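Side-chain contacts in tryptophanyl-tRNA synthetase (PDB 3HV0), which probably joins L-tryptophan to its cognate tRNA at the expense of ATP, releasing AMP and diphosphate: residues F322-D327 with E331-K336; G44-A47 with F51-N54; N54-H59 with H92-L97; Q318-L323 with G345-I350. One frame throughout, in Å; residues are numbered along the deposited sequence.

Overall arrangement
This C-terminal piece of a longer protein carries the class I synthetase core; in its four contacts chemistry follows burial, not distance from the middle of the chain. Interaction 3 is buried near the chain's centre, where strand 56-60 meets helix 93-106 through apolar contacts. Interaction 4 is also buried and apolar, its centre about 21 Å from that of the chain. It shares helix 315-323 with interaction 1, and their isoleucines pack together. Interactions 1 and 2 are half buried, each pairing apolar contacts with surface polar groups, and Asp327 joins them through salt bridges to Arg52 and Arg53. Interactions 2 and 3 share Asn54; Phe322, in the segments of 1 and 4, packs on Ile55 and Val94 of interaction 3.

Interaction 1: residues F322-D327 with E331-K336; sequences FLMEDD and EEIGKK
The connection between two consecutive helices, 315-323 and 327-339, brings Met324 to Ile333 and Asp327 to Glu331. Met324 is the first residue to leave the helical conformation, and Asp326 takes the N-cap position of the next helix, its OD2 accepting a hydrogen bond from the backbone N of Lys329. The first turn of the new helix supplies the polar half of the contact: Glu331 N donates to Asp327 O over 3.1 Å, with an N-H...O angle of 166°. This is the ordinary i to i+4 bond of an alpha helix, formed here straight after the cap.

The carboxylate of Asp327 faces other partners. OD1 forms a salt bridge with Arg52 and OD2 one with Arg53, so the start of the helix is tied to the region around helix 49-52. Arg53 also donates to the carbonyl oxygen of Met324, and the arginine thus grips both ends of the turn.

The apolar half of the contact is made by Met324 and Ile333, which are buried, while Asp327 and Glu331 are exposed. The Met324 chain bends at chi2 (-148°) and again at chi3 (-49°), while Ile333 keeps its CG1-CD1 branch extended. The two side chains consequently reach for each other tip to tip: Met324 SD is 3.9 Å from Ile333 CD1, and Met324 CE approaches that same CD1 to 3.5 Å.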
loop_
_atom_site.group_PDB
_atom_site.type_symbol
_atom_site.label_atom_id
_atom_site.label_comp_id
_atom_site.label_asym_id
_atom_site.label_seq_id
_atom_site.Cartn_x
_atom_site.Cartn_y
_atom_site.Cartn_z
ATOM N N PHE A 322 37.038 -1.496 9.564
ATOM C CA PHE A 322 36.106 -1.931 8.527
ATOM C C PHE A 322 36.837 -2.111 7.206
ATOM O O PHE A 322 36.554 -3.045 6.457
ATOM C CB PHE A 322 34.981 -0.901 8.311
ATOM C CG PHE A 322 34.008 -0.802 9.454
ATOM C CD1 PHE A 322 34.403 -0.303 10.685
ATOM C CD2 PHE A 322 32.691 -1.173 9.294
ATOM C CE1 PHE A 322 33.515 -0.197 11.745
ATOM C CE2 PHE A 322 31.787 -1.064 10.357
ATOM C CZ PHE A 322 32.209 -0.575 11.584
ATOM N N LEU A 323 37.773 -1.206 6.920
ATOM C CA LEU A 323 38.403 -1.118 5.598
ATOM C C LEU A 323 39.633 -2.020 5.421
ATOM O O LEU A 323 39.768 -2.690 4.398
ATOM C CB LEU A 323 38.778 0.338 5.284
ATOM C CG LEU A 323 37.683 1.204 4.650
ATOM C CD1 LEU A 323 36.386 1.157 5.426
ATOM C CD2 LEU A 323 38.167 2.638 4.543
ATOM N N MET A 324 40.529 -2.042 6.405
ATOM C CA MET A 324 41.848 -2.647 6.193
ATOM C C MET A 324 41.823 -4.170 6.127
ATOM O O MET A 324 41.677 -4.840 7.141
ATOM C CB MET A 324 42.863 -2.178 7.240
ATOM C CG MET A 324 43.564 -0.875 6.867
ATOM S SD MET A 324 45.236 -0.800 7.481
ATOM C CE MET A 324 44.973 -1.282 9.180
ATOM N N GLU A 325 41.996 -4.699 4.920
ATOM C CA GLU A 325 42.090 -6.149 4.706
ATOM C C GLU A 325 43.405 -6.753 5.226
ATOM O O GLU A 325 43.535 -7.976 5.291
ATOM C CB GLU A 325 41.903 -6.481 3.215
ATOM C CG GLU A 325 40.435 -6.489 2.780
ATOM C CD GLU A 325 40.175 -5.769 1.458
ATOM O OE1 GLU A 325 40.945 -5.965 0.489
ATOM O OE2 GLU A 325 39.185 -5.006 1.391
ATOM N N ASP A 326 44.370 -5.908 5.590
ATOM C CA ASP A 326 45.638 -6.379 6.143
ATOM C C ASP A 326 45.583 -6.364 7.673
ATOM O O ASP A 326 45.551 -5.295 8.287
ATOM C CB ASP A 326 46.790 -5.500 5.640
ATOM C CG ASP A 326 48.150 -6.191 5.733
ATOM O OD1 ASP A 326 48.851 -6.230 4.698
ATOM O OD2 ASP A 326 48.522 -6.686 6.826
ATOM N N ASP A 327 45.571 -7.549 8.282
ATOM C CA ASP A 327 45.515 -7.670 9.746
ATOM C C ASP A 327 46.777 -7.118 10.394
ATOM O O ASP A 327 46.709 -6.296 11.310
ATOM C CB ASP A 327 45.342 -9.136 10.180
ATOM C CG ASP A 327 43.911 -9.635 10.054
ATOM O OD1 ASP A 327 43.734 -10.785 9.601
ATOM O OD2 ASP A 327 42.960 -8.899 10.410
ATOM N N GLU A 331 46.857 -4.221 13.567
ATOM C CA GLU A 331 47.382 -4.407 14.933
ATOM C C GLU A 331 48.503 -3.412 15.245
ATOM O O GLU A 331 48.528 -2.798 16.315
ATOM C CB GLU A 331 47.865 -5.855 15.155
ATOM C CG GLU A 331 48.902 -6.020 16.284
ATOM C CD GLU A 331 49.055 -7.455 16.786
ATOM O OE1 GLU A 331 48.025 -8.133 16.986
ATOM O OE2 GLU A 331 50.211 -7.895 17.013
ATOM N N GLU A 332 49.422 -3.255 14.300
ATOM C CA GLU A 332 50.601 -2.426 14.519
ATOM C C GLU A 332 50.288 -0.932 14.506
ATOM O O GLU A 332 50.854 -0.180 15.295
ATOM C CB GLU A 332 51.700 -2.787 13.517
ATOM C CG GLU A 332 52.385 -4.109 13.866
ATOM C CD GLU A 332 52.908 -4.146 15.307
ATOM O OE1 GLU A 332 53.491 -3.136 15.760
ATOM O OE2 GLU A 332 52.729 -5.184 15.985
ATOM N N ILE A 333 49.381 -0.509 13.631
ATOM C CA ILE A 333 48.846 0.858 13.681
ATOM C C ILE A 333 48.213 1.127 15.049
ATOM O O ILE A 333 48.511 2.138 15.692
ATOM C CB ILE A 333 47.769 1.097 12.605
ATOM C CG1 ILE A 333 48.395 1.112 11.212
ATOM C CG2 ILE A 333 47.044 2.420 12.849
ATOM C CD1 ILE A 333 47.373 1.112 10.094
ATOM N N GLY A 334 47.342 0.207 15.471
ATOM C CA GLY A 334 46.641 0.286 16.753
ATOM C C GLY A 334 47.576 0.329 17.942
ATOM O O GLY A 334 47.329 1.068 18.892
ATOM N N LYS A 335 48.646 -0.467 17.886
ATOM C CA LYS A 335 49.680 -0.474 18.921
ATOM C C LYS A 335 50.455 0.845 18.929
ATOM O O LYS A 335 50.606 1.467 19.968
ATOM C CB LYS A 335 50.647 -1.645 18.714
ATOM N N LYS A 336 50.946 1.261 17.767
ATOM C CA LYS A 336 51.740 2.487 17.660
ATOM C C LYS A 336 50.947 3.750 18.019
ATOM O O LYS A 336 51.467 4.644 18.692
ATOM C CB LYS A 336 52.339 2.620 16.253
#

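Interaction 2: residues G44-A47 with F51-N54; sequences GQKA and FRRN
Arg52 sets CG opposite its carbonyl carbon, beside the backbone N (chi1 -46°), and then bends at chi3 (-62°), a course that carries its guanidinium back to Ala47 and Lys46 in the preceding loop. NH1 comes to 3.3 Å from Ala47 O, which lies at the edge of the guanidinium and in its plane. Lys46 bends at chi3 and chi4 and crosses the arginine at about a right angle, leaving its NZ 4.2 Å from Arg52 NH1.

On the buried side, Ala47 CB touches Phe51 CD2 at 4.2 Å. Both residues also pack on Ile36 of helix 33-43, and the Phe51 ring meets Phe98 edge-to-face. The contact lies in the short connection between helix 33-43 and the short, weakly bonded helix 49-52. A Schellman motif follows at Asn54, whose N donates to Phe51 O over 2.9 Å.

Two like charges stand close together here, though both side chains are exposed. The strongest partner of Arg52 is Asp327, bound through NH2, and its negative charge, together with solvent, probably makes the nearness of the lysine tolerable.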
loop_
_atom_site.group_PDB
_atom_site.type_symbol
_atom_site.label_atom_id
_atom_site.label_comp_id
_atom_site.label_asym_id
_atom_site.label_seq_id
_atom_site.Cartn_x
_atom_site.Cartn_y
_atom_site.Cartn_z
ATOM N N GLY A 44 34.050 -23.632 1.764
ATOM C CA GLY A 44 35.408 -23.692 1.208
ATOM C C GLY A 44 36.035 -22.318 1.079
ATOM O O GLY A 44 37.089 -22.158 0.480
ATOM N N GLN A 45 35.369 -21.302 1.625
ATOM C CA GLN A 45 35.955 -19.978 1.656
ATOM C C GLN A 45 36.243 -19.599 3.094
ATOM O O GLN A 45 35.507 -19.958 4.001
ATOM C CB GLN A 45 35.072 -18.973 0.946
ATOM C CG GLN A 45 35.260 -18.930 -0.579
ATOM C CD GLN A 45 34.254 -17.985 -1.263
ATOM O OE1 GLN A 45 33.880 -16.932 -0.714
ATOM N NE2 GLN A 45 33.807 -18.365 -2.460
ATOM N N LYS A 46 37.385 -18.945 3.286
ATOM C CA LYS A 46 37.763 -18.356 4.570
ATOM C C LYS A 46 36.760 -17.230 4.870
ATOM O O LYS A 46 36.158 -16.669 3.954
ATOM C CB LYS A 46 39.230 -17.874 4.528
ATOM C CG LYS A 46 39.486 -16.477 5.100
ATOM C CD LYS A 46 40.963 -16.099 5.010
ATOM C CE LYS A 46 41.780 -16.718 6.135
ATOM N NZ LYS A 46 41.485 -16.098 7.465
ATOM N N ALA A 47 36.563 -16.935 6.149
ATOM C CA ALA A 47 35.451 -16.074 6.572
ATOM C C ALA A 47 35.758 -14.626 6.272
ATOM O O ALA A 47 36.890 -14.167 6.417
ATOM C CB ALA A 47 35.156 -16.246 8.057
ATOM N N PHE A 51 33.283 -10.730 10.198
ATOM C CA PHE A 51 32.989 -11.698 11.223
ATOM C C PHE A 51 34.036 -11.572 12.315
ATOM O O PHE A 51 33.700 -11.262 13.461
ATOM C CB PHE A 51 33.013 -13.106 10.654
ATOM C CG PHE A 51 31.749 -13.516 9.916
ATOM C CD1 PHE A 51 30.556 -13.696 10.601
ATOM C CD2 PHE A 51 31.783 -13.808 8.556
ATOM C CE1 PHE A 51 29.439 -14.131 9.949
ATOM C CE2 PHE A 51 30.661 -14.244 7.905
ATOM C CZ PHE A 51 29.494 -14.406 8.601
ATOM N N ARG A 52 35.302 -11.782 11.941
ATOM C CA ARG A 52 36.441 -11.717 12.870
ATOM C C ARG A 52 36.464 -10.437 13.706
ATOM O O ARG A 52 36.763 -10.474 14.892
ATOM C CB ARG A 52 37.784 -11.833 12.122
ATOM C CG ARG A 52 37.839 -12.951 11.072
ATOM C CD ARG A 52 39.281 -13.353 10.715
ATOM N NE ARG A 52 40.051 -12.248 10.131
ATOM C CZ ARG A 52 40.069 -11.897 8.836
ATOM N NH1 ARG A 52 39.341 -12.543 7.921
ATOM N NH2 ARG A 52 40.834 -10.873 8.451
ATOM N N ARG A 53 36.149 -9.308 13.087
ATOM C CA ARG A 53 36.266 -8.013 13.753
ATOM C C ARG A 53 34.984 -7.648 14.521
ATOM O O ARG A 53 34.896 -6.567 15.091
ATOM C CB ARG A 53 36.582 -6.909 12.727
ATOM C CG ARG A 53 37.651 -7.228 11.676
ATOM C CD ARG A 53 39.030 -6.923 12.156
ATOM N NE ARG A 53 40.082 -7.355 11.222
ATOM C CZ ARG A 53 40.490 -6.669 10.152
ATOM N NH1 ARG A 53 39.923 -5.495 9.823
ATOM N NH2 ARG A 53 41.466 -7.165 9.402
ATOM N N ASN A 54 33.996 -8.542 14.511
ATOM C CA ASN A 54 32.671 -8.314 15.150
ATOM C C ASN A 54 31.950 -7.054 14.652
ATOM O O ASN A 54 31.350 -6.303 15.425
ATOM C CB ASN A 54 32.777 -8.313 16.691
ATOM C CG ASN A 54 33.468 -9.567 17.238
ATOM O OD1 ASN A 54 33.089 -10.691 16.925
ATOM N ND2 ASN A 54 34.492 -9.369 18.048
#

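Interaction 3: residues N54-H59 with H92-L97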
loop_
_atom_site.group_PDB
_atom_site.type_symbol
_atom_site.label_atom_id
_atom_site.label_comp_id
_atom_site.label_asym_id
_atom_site.label_seq_id
_atom_site.Cartn_x
_atom_site.Cartn_y
_atom_site.Cartn_z
ATOM N N ASN A 54 33.996 -8.542 14.511
ATOM C CA ASN A 54 32.671 -8.314 15.150
ATOM C C ASN A 54 31.950 -7.054 14.652
ATOM O O ASN A 54 31.350 -6.303 15.425
ATOM C CB ASN A 54 32.777 -8.313 16.691
ATOM C CG ASN A 54 33.468 -9.567 17.238
ATOM O OD1 ASN A 54 33.089 -10.691 16.925
ATOM N ND2 ASN A 54 34.492 -9.369 18.048
ATOM N N ILE A 55 32.013 -6.846 13.345
ATOM C CA ILE A 55 31.304 -5.765 12.677
ATOM C C ILE A 55 29.895 -6.262 12.398
ATOM O O ILE A 55 28.933 -5.536 12.587
ATOM C CB ILE A 55 31.969 -5.366 11.324
ATOM C CG1 ILE A 55 33.426 -4.938 11.510
ATOM C CG2 ILE A 55 31.161 -4.247 10.639
ATOM C CD1 ILE A 55 33.615 -3.550 12.060
ATOM N N PHE A 56 29.801 -7.482 11.883
ATOM C CA PHE A 56 28.577 -8.266 11.962
ATOM C C PHE A 56 28.755 -9.143 13.183
ATOM O O PHE A 56 29.514 -10.126 13.152
ATOM C CB PHE A 56 28.341 -9.104 10.700
ATOM C CG PHE A 56 27.644 -8.358 9.606
ATOM C CD1 PHE A 56 28.365 -7.617 8.680
ATOM C CD2 PHE A 56 26.260 -8.348 9.531
ATOM C CE1 PHE A 56 27.706 -6.901 7.683
ATOM C CE2 PHE A 56 25.604 -7.645 8.538
ATOM C CZ PHE A 56 26.328 -6.927 7.607
ATOM N N LEU A 57 28.097 -8.755 14.274
ATOM C CA LEU A 57 28.310 -9.390 15.576
ATOM C C LEU A 57 27.136 -10.232 16.066
ATOM O O LEU A 57 27.288 -11.002 17.001
ATOM C CB LEU A 57 28.637 -8.341 16.637
ATOM C CG LEU A 57 27.802 -7.064 16.803
ATOM C CD1 LEU A 57 26.454 -7.091 16.127
ATOM C CD2 LEU A 57 27.618 -6.728 18.261
ATOM N N SER A 58 25.983 -10.100 15.412
ATOM C CA SER A 58 24.721 -10.516 15.988
ATOM C C SER A 58 23.846 -11.226 14.955
ATOM O O SER A 58 24.008 -11.003 13.757
ATOM C CB SER A 58 24.011 -9.279 16.531
ATOM O OG SER A 58 23.182 -9.621 17.609
ATOM N N HIS A 59 22.934 -12.086 15.423
ATOM C CA HIS A 59 22.018 -12.800 14.530
ATOM C C HIS A 59 20.719 -13.274 15.192
ATOM O O HIS A 59 20.599 -13.319 16.407
ATOM C CB HIS A 59 22.720 -13.998 13.923
ATOM C CG HIS A 59 22.929 -15.124 14.889
ATOM N ND1 HIS A 59 22.224 -16.306 14.820
ATOM C CD2 HIS A 59 23.745 -15.235 15.963
ATOM C CE1 HIS A 59 22.611 -17.101 15.800
ATOM N NE2 HIS A 59 23.528 -16.473 16.509
ATOM N N HIS A 92 27.107 2.943 4.448
ATOM C CA HIS A 92 26.062 2.152 3.800
ATOM C C HIS A 92 26.586 1.037 2.945
ATOM O O HIS A 92 25.824 0.186 2.555
ATOM C CB HIS A 92 25.166 3.040 2.942
ATOM C CG HIS A 92 24.261 3.926 3.737
ATOM N ND1 HIS A 92 24.247 5.300 3.602
ATOM C CD2 HIS A 92 23.340 3.629 4.682
ATOM C CE1 HIS A 92 23.349 5.810 4.431
ATOM N NE2 HIS A 92 22.791 4.818 5.103
ATOM N N LEU A 93 27.872 1.041 2.634
ATOM C CA LEU A 93 28.467 -0.066 1.887
ATOM C C LEU A 93 28.786 -1.269 2.769
ATOM O O LEU A 93 29.123 -2.335 2.261
ATOM C CB LEU A 93 29.758 0.390 1.204
ATOM C CG LEU A 93 29.651 1.266 -0.043
ATOM C CD1 LEU A 93 31.076 1.621 -0.469
ATOM C CD2 LEU A 93 28.910 0.553 -1.174
ATOM N N VAL A 94 28.720 -1.089 4.083
ATOM C CA VAL A 94 29.033 -2.165 5.015
ATOM C C VAL A 94 28.059 -3.353 4.846
ATOM O O VAL A 94 28.496 -4.487 4.627
ATOM C CB VAL A 94 29.134 -1.652 6.478
ATOM C CG1 VAL A 94 29.052 -2.812 7.500
ATOM C CG2 VAL A 94 30.430 -0.839 6.655
ATOM N N PRO A 95 26.750 -3.109 4.886
ATOM C CA PRO A 95 25.903 -4.276 4.641
ATOM C C PRO A 95 25.953 -4.806 3.204
ATOM O O PRO A 95 25.858 -6.006 3.005
ATOM C CB PRO A 95 24.498 -3.763 4.979
ATOM C CG PRO A 95 24.710 -2.584 5.819
ATOM C CD PRO A 95 25.952 -1.944 5.287
ATOM N N PHE A 96 26.119 -3.926 2.218
ATOM C CA PHE A 96 26.155 -4.331 0.806
ATOM C C PHE A 96 27.409 -5.149 0.442
ATOM O O PHE A 96 27.298 -6.195 -0.206
ATOM C CB PHE A 96 25.972 -3.125 -0.124
ATOM C CG PHE A 96 24.539 -2.671 -0.224
ATOM C CD1 PHE A 96 23.637 -3.368 -0.992
ATOM C CD2 PHE A 96 24.085 -1.592 0.505
ATOM C CE1 PHE A 96 22.319 -2.992 -1.050
ATOM C CE2 PHE A 96 22.773 -1.206 0.439
ATOM C CZ PHE A 96 21.889 -1.899 -0.338
ATOM N N LEU A 97 28.578 -4.677 0.864
ATOM C CA LEU A 97 29.821 -5.427 0.679
ATOM C C LEU A 97 29.751 -6.801 1.354
ATOM O O LEU A 97 30.231 -7.801 0.820
ATOM C CB LEU A 97 31.034 -4.641 1.195
ATOM C CG LEU A 97 31.510 -3.395 0.423
ATOM C CD1 LEU A 97 32.856 -2.907 0.992
ATOM C CD2 LEU A 97 31.621 -3.608 -1.079
#
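An aromatic ring set edge-on against helix backbone is the striking feature here: Phe56 presents its rim to Val94 and Pro95 instead of laying a face over them. Phe56 CE1 lies 4.0 Å from Val94 O, which sits in the plane of the ring, and CZ is 4.0 Å from Pro95 CA. The CE1 corner also approaches the Val94 side chain, with CG1 at 4.3 Å. One ring edge thus touches a carbonyl oxygen, an alpha carbon and a methyl group of the helix, while the ring stacks with Phe98 one turn further along.

Ile55 adds a second apolar touch. Val94 holds CG1 opposite its backbone N (chi1 163°), which places that methyl 4.0 Å from Ile55 CG2, and the two side chains cross at about a right angle.

In the fold, this joins strand 56-60, antiparallel to strand 250-254 of the central sheet, to the N-terminal part of helix 93-106. The sequence His-Val-Gly-His that ends at His92 corresponds to the HIGH signature of class I synthetases, and the helix comes soon after it in the chain. The side chain of Pro95 is about 6 Å from the bound tryptophan. Next to Phe56 the pairing with strand 250-254 carries a classic beta bulge, Leu57 and Ser58 both facing His253. Phe322 of helix 315-323 packs against both Ile55 and Val94.

Interaction 4: residues Q318-L323 with G345-I350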
loop_
_atom_site.group_PDB
_atom_site.type_symbol
_atom_site.label_atom_id
_atom_site.label_comp_id
_atom_site.label_asym_id
_atom_site.label_seq_id
_atom_site.Cartn_x
_atom_site.Cartn_y
_atom_site.Cartn_z
ATOM N N GLN A 318 38.412 3.296 14.157
ATOM C CA GLN A 318 37.219 2.490 13.927
ATOM C C GLN A 318 36.864 2.356 12.435
ATOM O O GLN A 318 36.316 1.345 12.032
ATOM C CB GLN A 318 36.026 3.067 14.702
ATOM N N TYR A 319 37.181 3.362 11.620
ATOM C CA TYR A 319 36.985 3.263 10.162
ATOM C C TYR A 319 37.940 2.267 9.506
ATOM O O TYR A 319 37.538 1.494 8.642
ATOM C CB TYR A 319 37.186 4.616 9.486
ATOM C CG TYR A 319 35.924 5.388 9.245
ATOM C CD1 TYR A 319 35.187 5.890 10.301
ATOM C CD2 TYR A 319 35.474 5.628 7.958
ATOM C CE1 TYR A 319 34.036 6.607 10.091
ATOM C CE2 TYR A 319 34.325 6.348 7.730
ATOM C CZ TYR A 319 33.609 6.843 8.803
ATOM O OH TYR A 319 32.452 7.567 8.582
ATOM N N LEU A 320 39.206 2.318 9.901
ATOM C CA LEU A 320 40.224 1.399 9.396
ATOM C C LEU A 320 39.950 -0.064 9.721
ATOM O O LEU A 320 40.413 -0.952 9.008
ATOM C CB LEU A 320 41.590 1.763 9.967
ATOM C CG LEU A 320 42.180 3.088 9.500
ATOM C CD1 LEU A 320 43.396 3.384 10.327
ATOM C CD2 LEU A 320 42.514 3.049 8.007
ATOM N N ARG A 321 39.227 -0.311 10.814
ATOM C CA ARG A 321 38.846 -1.677 11.188
ATOM C C ARG A 321 37.913 -2.313 10.152
ATOM O O ARG A 321 38.012 -3.510 9.883
ATOM C CB ARG A 321 38.209 -1.691 12.580
ATOM C CG ARG A 321 39.196 -1.326 13.679
ATOM C CD ARG A 321 38.607 -1.401 15.067
ATOM N NE ARG A 321 38.530 -2.781 15.540
ATOM C CZ ARG A 321 37.438 -3.543 15.511
ATOM N NH1 ARG A 321 36.287 -3.076 15.033
ATOM N NH2 ARG A 321 37.497 -4.788 15.972
ATOM N N PHE A 322 37.038 -1.496 9.564
ATOM C CA PHE A 322 36.106 -1.931 8.527
ATOM C C PHE A 322 36.837 -2.111 7.206
ATOM O O PHE A 322 36.554 -3.045 6.457
ATOM C CB PHE A 322 34.981 -0.901 8.311
ATOM C CG PHE A 322 34.008 -0.802 9.454
ATOM C CD1 PHE A 322 34.403 -0.303 10.685
ATOM C CD2 PHE A 322 32.691 -1.173 9.294
ATOM C CE1 PHE A 322 33.515 -0.197 11.745
ATOM C CE2 PHE A 322 31.787 -1.064 10.357
ATOM C CZ PHE A 322 32.209 -0.575 11.584
ATOM N N LEU A 323 37.773 -1.206 6.920
ATOM C CA LEU A 323 38.403 -1.118 5.598
ATOM C C LEU A 323 39.633 -2.020 5.421
ATOM O O LEU A 323 39.768 -2.690 4.398
ATOM C CB LEU A 323 38.778 0.338 5.284
ATOM C CG LEU A 323 37.683 1.204 4.650
ATOM C CD1 LEU A 323 36.386 1.157 5.426
ATOM C CD2 LEU A 323 38.167 2.638 4.543
ATOM N N GLY A 345 47.487 12.885 13.353
ATOM C CA GLY A 345 47.714 13.296 11.978
ATOM C C GLY A 345 47.992 12.162 11.016
ATOM O O GLY A 345 47.423 12.139 9.931
ATOM N N GLU A 346 48.845 11.214 11.401
ATOM C CA GLU A 346 49.217 10.110 10.499
ATOM C C GLU A 346 48.083 9.084 10.342
ATOM O O GLU A 346 47.808 8.614 9.233
ATOM C CB GLU A 346 50.503 9.406 10.957
ATOM C CG GLU A 346 51.259 8.739 9.798
ATOM C CD GLU A 346 52.249 7.667 10.233
ATOM O OE1 GLU A 346 52.700 7.681 11.399
ATOM O OE2 GLU A 346 52.587 6.808 9.390
ATOM N N ILE A 347 47.423 8.741 11.444
ATOM C CA ILE A 347 46.329 7.771 11.392
ATOM C C ILE A 347 45.209 8.276 10.495
ATOM O O ILE A 347 44.532 7.477 9.843
ATOM C CB ILE A 347 45.755 7.409 12.799
ATOM C CG1 ILE A 347 44.814 6.199 12.704
ATOM C CG2 ILE A 347 45.003 8.578 13.402
ATOM C CD1 ILE A 347 44.420 5.605 14.051
ATOM N N LYS A 348 45.012 9.592 10.466
ATOM C CA LYS A 348 43.962 10.178 9.636
ATOM C C LYS A 348 44.339 10.164 8.163
ATOM O O LYS A 348 43.460 10.101 7.299
ATOM C CB LYS A 348 43.652 11.599 10.082
ATOM C CG LYS A 348 43.055 11.664 11.467
ATOM C CD LYS A 348 42.901 13.091 11.935
ATOM C CE LYS A 348 41.543 13.655 11.563
ATOM N NZ LYS A 348 40.469 13.135 12.469
ATOM N N SER A 349 45.642 10.216 7.885
ATOM C CA SER A 349 46.132 10.168 6.506
ATOM C C SER A 349 46.042 8.748 5.952
ATOM O O SER A 349 45.592 8.549 4.825
ATOM C CB SER A 349 47.561 10.702 6.408
ATOM O OG SER A 349 48.136 10.379 5.154
ATOM N N ILE A 350 46.448 7.765 6.749
ATOM C CA ILE A 350 46.349 6.359 6.339
ATOM C C ILE A 350 44.912 5.995 5.930
ATOM O O ILE A 350 44.690 5.339 4.911
ATOM C CB ILE A 350 46.822 5.406 7.460
ATOM C CG1 ILE A 350 48.316 5.601 7.735
ATOM C CG2 ILE A 350 46.561 3.967 7.068
ATOM C CD1 ILE A 350 48.822 4.912 8.987
#
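Apolar contacts between Leu320 and two isoleucines, Ile347 and Ile350, make up the whole of this interaction. The leucine divides its two methyls between them: CD1 lies 3.9 Å from Ile347 CG1, and CD2 is 4.3 Å from Ile350 CG2. Ile347 reaches across because its CG1 branch stands opposite the backbone N (chi1 -169°), which leaves CG2 in the crowded position between N and the carbonyl carbon. Leu320 and Ile347 cross obliquely, and a leucine methyl meets the CG1 methylene of the isoleucine.

The isoleucines are three residues apart, about one helical turn, and the leucine spans that turn. This is helix-to-helix packing between helix 315-323 and the long helix 344-367, with the closest alpha carbons, those of Leu320 and Ile350, 8.5 Å apart. Both helices belong to the helical part of the chain that follows the sheet. Leu351 of the long helix also touches Leu320, while Trp317 and Tyr337 pack on Ile347.

No hydrogen bond crosses the contact; the backbone bonds run within each helix. Leu323 N donates to Tyr319 O over 3.2 Å in one, and Ile350 N to Glu346 O over 3.0 Å in the other. Polar side chains have partners away from this interface: Arg321 NH2 probably donates to the backbone O of Arg53, and Lys348 NZ makes weak hydrogen bonds to the carbonyl oxygens of Ile289 and Ala293.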